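Local coordinates for aldo-keto Reductase, OXIDOREDUCTASE (Salmonella typhimurium, PDB 5T79), which probably acts as an NADPH-dependent oxidoreductase of the aldo-keto reductase family, studied for the biocatalytic conversion of 3-hydroxybutanal to 1,3-butanediol, at residues E261-L266 and Q275-M280; R51-G56 and E83-W88. All blocks are in the same frame, centred on the assembly; numbering follows the deposited sequence. Where two conformers were deposited one is given.

Interaction 1. Residues E261-L266 and Q275-M280; sequences EKVRRL and QKLSQM
Two consecutive helices on the outside of the aldo-keto reductase TIM barrel, 257-272 and 277-285, meet through a compact apolar patch in which Leu277, on the first turn of the second helix, sets its forked end against Val263 and Leu266. Its two methyls divide the work. CD1 lies 3.6 Å from Leu266 CB and also close to the backbone carbon of that residue, while CD2 touches Val263 CG1 at 3.7 Å and is as near to Val263 O. The side chains of Val263 and Leu277 are roughly perpendicular. Leu277 carries CG anti to its own nitrogen (chi1 174°), which sends the fork out from its helix to span two residues one turn apart. Met280, a turn further on, runs extended and then bends at its last torsion (chi3 79°), bringing CE to 3.5 Å from Leu266 O and 4.1 Å from Leu266 CD2. No hydrogen bond joins the segments. Lys276 is the N-cap residue of the second helix, and its backbone N donates a nearly straight bond of 3.0 Å to a lone pair of Gln279 OE1. Ser278 touches the bound NADPH, and Lys276 NZ forms a salt bridge with OD2 of the NADPH-binding Asp306 in helix 301-308. Ile327 of helix 318-329 packs on Leu266, and Phe316, just before that helix, on Met280.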
# COMPACT_ATOMS: atom_id res chain seq x y z
N GLU A 261 -19.66 1.94 -17.53
CA GLU A 261 -20.38 0.77 -18.01
C GLU A 261 -19.74 -0.52 -17.46
O GLU A 261 -20.47 -1.44 -17.10
CB GLU A 261 -20.44 0.73 -19.54
CG GLU A 261 -21.41 -0.29 -20.12
CD GLU A 261 -22.85 -0.26 -19.61
OE1 GLU A 261 -23.45 0.84 -19.56
OE2 GLU A 261 -23.37 -1.35 -19.26
N LYS A 262 -18.39 -0.57 -17.35
CA LYS A 262 -17.70 -1.75 -16.81
C LYS A 262 -18.00 -1.88 -15.32
O LYS A 262 -18.35 -2.99 -14.88
CB LYS A 262 -16.19 -1.70 -17.09
CG LYS A 262 -15.88 -1.93 -18.57
CD LYS A 262 -14.43 -1.63 -18.92
CE LYS A 262 -14.18 -1.86 -20.39
NZ LYS A 262 -12.80 -1.48 -20.78
N VAL A 263 -17.99 -0.76 -14.58
CA VAL A 263 -18.30 -0.73 -13.13
C VAL A 263 -19.72 -1.27 -12.91
O VAL A 263 -19.93 -2.09 -12.02
CB VAL A 263 -18.09 0.70 -12.55
CG1 VAL A 263 -18.80 0.88 -11.20
CG2 VAL A 263 -16.60 1.01 -12.41
N ARG A 264 -20.69 -0.82 -13.71
CA ARG A 264 -22.07 -1.27 -13.59
C ARG A 264 -22.18 -2.79 -13.76
O ARG A 264 -22.86 -3.44 -12.97
CB ARG A 264 -22.97 -0.56 -14.63
CG ARG A 264 -23.22 0.91 -14.30
CD ARG A 264 -24.14 1.58 -15.31
NE ARG A 264 -24.64 2.87 -14.82
CZ ARG A 264 -24.54 4.01 -15.49
NH1 ARG A 264 -23.95 4.05 -16.68
NH2 ARG A 264 -25.02 5.13 -14.97
N ARG A 265 -21.50 -3.34 -14.78
CA ARG A 265 -21.56 -4.78 -15.09
C ARG A 265 -20.80 -5.59 -14.05
O ARG A 265 -21.26 -6.67 -13.69
CB ARG A 265 -21.02 -5.08 -16.49
CG ARG A 265 -21.87 -4.49 -17.63
CD ARG A 265 -21.25 -4.83 -18.96
NE ARG A 265 -22.08 -4.41 -20.09
CZ ARG A 265 -21.85 -4.74 -21.36
NH1 ARG A 265 -20.81 -5.50 -21.68
NH2 ARG A 265 -22.66 -4.32 -22.32
N LEU A 266 -19.66 -5.07 -13.55
CA LEU A 266 -18.90 -5.75 -12.51
C LEU A 266 -19.72 -5.78 -11.21
O LEU A 266 -19.70 -6.79 -10.51
CB LEU A 266 -17.53 -5.07 -12.28
CG LEU A 266 -16.49 -5.28 -13.39
CD1 LEU A 266 -15.34 -4.29 -13.25
CD2 LEU A 266 -15.97 -6.73 -13.41
N GLN A 275 -21.98 -9.82 -2.57
CA GLN A 275 -21.05 -8.88 -1.95
C GLN A 275 -21.06 -7.55 -2.72
O GLN A 275 -21.66 -7.46 -3.81
CB GLN A 275 -19.62 -9.48 -1.86
CG GLN A 275 -18.91 -9.69 -3.20
CD GLN A 275 -17.62 -10.47 -3.14
OE1 GLN A 275 -17.14 -10.97 -4.16
NE2 GLN A 275 -16.98 -10.56 -1.97
N LYS A 276 -20.46 -6.52 -2.12
CA LYS A 276 -20.33 -5.21 -2.73
C LYS A 276 -19.29 -5.27 -3.83
O LYS A 276 -18.40 -6.15 -3.78
CB LYS A 276 -19.93 -4.15 -1.69
CG LYS A 276 -20.95 -3.93 -0.58
CD LYS A 276 -20.41 -2.98 0.47
CE LYS A 276 -21.49 -2.43 1.37
NZ LYS A 276 -21.07 -1.14 1.98
N LEU A 277 -19.35 -4.36 -4.80
CA LEU A 277 -18.34 -4.33 -5.84
C LEU A 277 -16.95 -4.15 -5.23
O LEU A 277 -16.00 -4.80 -5.67
CB LEU A 277 -18.61 -3.21 -6.88
CG LEU A 277 -17.51 -2.99 -7.95
CD1 LEU A 277 -17.24 -4.27 -8.74
CD2 LEU A 277 -17.88 -1.87 -8.89
N SER A 278 -16.83 -3.25 -4.21
CA SER A 278 -15.54 -2.99 -3.56
C SER A 278 -14.92 -4.28 -3.02
O SER A 278 -13.73 -4.53 -3.21
CB SER A 278 -15.72 -1.97 -2.43
OG SER A 278 -16.56 -2.48 -1.41
N GLN A 279 -15.76 -5.12 -2.40
CA GLN A 279 -15.32 -6.39 -1.81
C GLN A 279 -14.86 -7.36 -2.89
O GLN A 279 -13.81 -7.97 -2.74
CB GLN A 279 -16.44 -6.98 -0.97
CG GLN A 279 -16.74 -6.11 0.24
CD GLN A 279 -17.95 -6.60 1.00
OE1 GLN A 279 -19.00 -6.92 0.43
NE2 GLN A 279 -17.81 -6.65 2.32
N MET A 280 -15.60 -7.46 -4.00
CA MET A 280 -15.18 -8.32 -5.10
C MET A 280 -13.87 -7.81 -5.73
O MET A 280 -13.02 -8.62 -6.08
CB MET A 280 -16.27 -8.41 -6.18
CG MET A 280 -15.97 -9.49 -7.20
SD MET A 280 -17.15 -9.57 -8.55
CE MET A 280 -16.61 -8.20 -9.62

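Interaction 2. Residues R51-G56 and E83-W88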
# COMPACT_ATOMS: atom_id res chain seq x y z
N ARG A 51 -9.97 1.66 14.23
CA ARG A 51 -10.84 0.60 13.68
C ARG A 51 -9.99 -0.43 12.90
O ARG A 51 -10.21 -1.65 13.04
CB ARG A 51 -11.95 1.16 12.79
CG ARG A 51 -13.03 0.11 12.40
CD ARG A 51 -13.76 -0.42 13.63
NE ARG A 51 -14.82 -1.38 13.31
CZ ARG A 51 -14.94 -2.58 13.86
NH1 ARG A 51 -14.06 -3.01 14.76
NH2 ARG A 51 -15.96 -3.37 13.53
N ALA A 52 -9.00 0.06 12.13
CA ALA A 52 -8.12 -0.81 11.35
C ALA A 52 -7.38 -1.80 12.26
O ALA A 52 -7.46 -3.00 12.03
CB ALA A 52 -7.13 0.03 10.55
N PHE A 53 -6.69 -1.30 13.31
CA PHE A 53 -5.93 -2.17 14.22
C PHE A 53 -6.85 -3.12 14.98
O PHE A 53 -6.49 -4.27 15.14
CB PHE A 53 -5.07 -1.35 15.19
CG PHE A 53 -4.05 -2.16 15.98
CD1 PHE A 53 -3.18 -3.03 15.33
CD2 PHE A 53 -3.92 -1.99 17.35
CE1 PHE A 53 -2.22 -3.75 16.07
CE2 PHE A 53 -2.97 -2.72 18.08
CZ PHE A 53 -2.11 -3.58 17.43
N ASP A 54 -8.07 -2.66 15.38
CA ASP A 54 -9.07 -3.52 16.05
C ASP A 54 -9.52 -4.68 15.14
O ASP A 54 -9.91 -5.73 15.64
CB ASP A 54 -10.31 -2.71 16.49
CG ASP A 54 -10.09 -1.84 17.73
OD1 ASP A 54 -9.01 -1.97 18.37
OD2 ASP A 54 -10.97 -1.02 18.04
N LEU A 55 -9.46 -4.49 13.81
CA LEU A 55 -9.83 -5.55 12.85
C LEU A 55 -8.60 -6.37 12.39
O LEU A 55 -8.72 -7.21 11.49
CB LEU A 55 -10.56 -4.93 11.64
CG LEU A 55 -11.97 -4.39 11.94
CD1 LEU A 55 -12.51 -3.54 10.77
CD2 LEU A 55 -12.92 -5.52 12.29
N GLY A 56 -7.45 -6.13 13.02
CA GLY A 56 -6.22 -6.86 12.73
C GLY A 56 -5.32 -6.30 11.65
O GLY A 56 -4.35 -6.96 11.25
N GLU A 83 -0.14 9.18 21.22
CA GLU A 83 -1.28 9.25 22.13
C GLU A 83 -1.95 7.92 22.38
O GLU A 83 -2.36 7.66 23.51
CB GLU A 83 -2.33 10.25 21.60
CG GLU A 83 -1.87 11.70 21.67
CD GLU A 83 -2.78 12.74 21.04
OE1 GLU A 83 -3.75 12.36 20.35
OE2 GLU A 83 -2.50 13.95 21.21
N ASP A 84 -2.07 7.07 21.33
CA ASP A 84 -2.87 5.86 21.46
C ASP A 84 -2.18 4.54 21.19
O ASP A 84 -2.68 3.52 21.68
CB ASP A 84 -4.06 5.96 20.46
CG ASP A 84 -4.99 7.16 20.62
OD1 ASP A 84 -5.12 7.67 21.76
OD2 ASP A 84 -5.65 7.53 19.63
N PHE A 85 -1.10 4.50 20.40
CA PHE A 85 -0.55 3.22 19.97
C PHE A 85 0.85 2.85 20.48
O PHE A 85 1.31 1.77 20.13
CB PHE A 85 -0.49 3.20 18.44
CG PHE A 85 -1.84 3.09 17.76
CD1 PHE A 85 -2.57 4.23 17.43
CD2 PHE A 85 -2.36 1.85 17.41
CE1 PHE A 85 -3.80 4.13 16.77
CE2 PHE A 85 -3.60 1.75 16.76
CZ PHE A 85 -4.31 2.89 16.44
N LEU A 86 1.50 3.71 21.28
CA LEU A 86 2.87 3.44 21.77
C LEU A 86 3.06 2.05 22.39
O LEU A 86 4.05 1.41 22.01
CB LEU A 86 3.37 4.50 22.75
CG LEU A 86 3.86 5.82 22.16
CD1 LEU A 86 4.67 6.57 23.19
CD2 LEU A 86 4.71 5.62 20.90
N PRO A 87 2.17 1.51 23.27
CA PRO A 87 2.41 0.16 23.82
C PRO A 87 2.35 -0.95 22.76
O PRO A 87 2.83 -2.04 23.02
CB PRO A 87 1.26 -0.02 24.83
CG PRO A 87 0.88 1.40 25.20
CD PRO A 87 0.95 2.10 23.88
N TRP A 88 1.78 -0.67 21.58
CA TRP A 88 1.65 -1.68 20.52
C TRP A 88 2.48 -1.33 19.27
O TRP A 88 2.26 -1.95 18.23
CB TRP A 88 0.15 -1.90 20.16
CG TRP A 88 -0.67 -2.31 21.36
CD1 TRP A 88 -0.74 -3.55 21.92
CD2 TRP A 88 -1.37 -1.42 22.25
NE1 TRP A 88 -1.49 -3.51 23.08
CE2 TRP A 88 -1.88 -2.21 23.31
CE3 TRP A 88 -1.63 -0.04 22.24
CZ2 TRP A 88 -2.61 -1.66 24.37
CZ3 TRP A 88 -2.36 0.51 23.28
CH2 TRP A 88 -2.82 -0.29 24.34
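Three aromatic side chains meet without any of the classical ring arrangements: Phe53 is set obliquely to both Phe85 and Trp88, forming an aromatic cluster between the C-terminal ends of two helices of the TIM barrel, 42-54 and 72-85. The Phe53 and Phe85 ring planes are inclined at 62° with centroids 5.9 Å apart, and the two side chains run antiparallel past one another. Phe85 leads with one corner: CE2 lies 3.8 Å from Phe53 CB, which sits at the edge of the Phe85 ring near its plane, and CE2 also approaches CG and CD2 of Phe53. Because Phe53 has CG anti to its backbone N (chi1 -169°), its ring reaches toward the 83-88 segment to meet Trp88 at the far end. The five-membered ring of Trp88 is inclined at 53° to the Phe53 ring; the indole leads away, and Trp88 CB is the nearest atom, with CG next. Tyr3, Pro5, Arg9 and Tyr10 of the N-terminal region pack on Phe53, and Tyr3 meets the Phe85 ring as well. Past Phe53 the helix closes in a Schellman motif, with Gly56 at positive phi and its N bonded to Phe53 O at 3.0 Å. Across the segments, Phe53 CE2 rests 3.8 Å from Trp88 CB, with CZ of the same ring at 3.9 Å from that CB.

From the N terminus, interaction 2 comes first, closing a loop of 26 residues between 51-56 and 83-88 that contains strand 59-61 and most of helix 72-85. It therefore joins the ends of two helices that are consecutive along the chain, with strand 59-61 between them in sequence. The chain then passes through the strands and helices from 93-98 to 217-220 before interaction 1 opens. There, 261-266 and 275-280 are separated by only eight residues, and the contact closes over the end of helix 257-272 and the short turn into helix 277-285. The contacts are in series, neither nested nor crossed. Their centres lie 31 Å apart: interaction 1 lies beside the cofactor pocket, interaction 2 well away from the NADPH site.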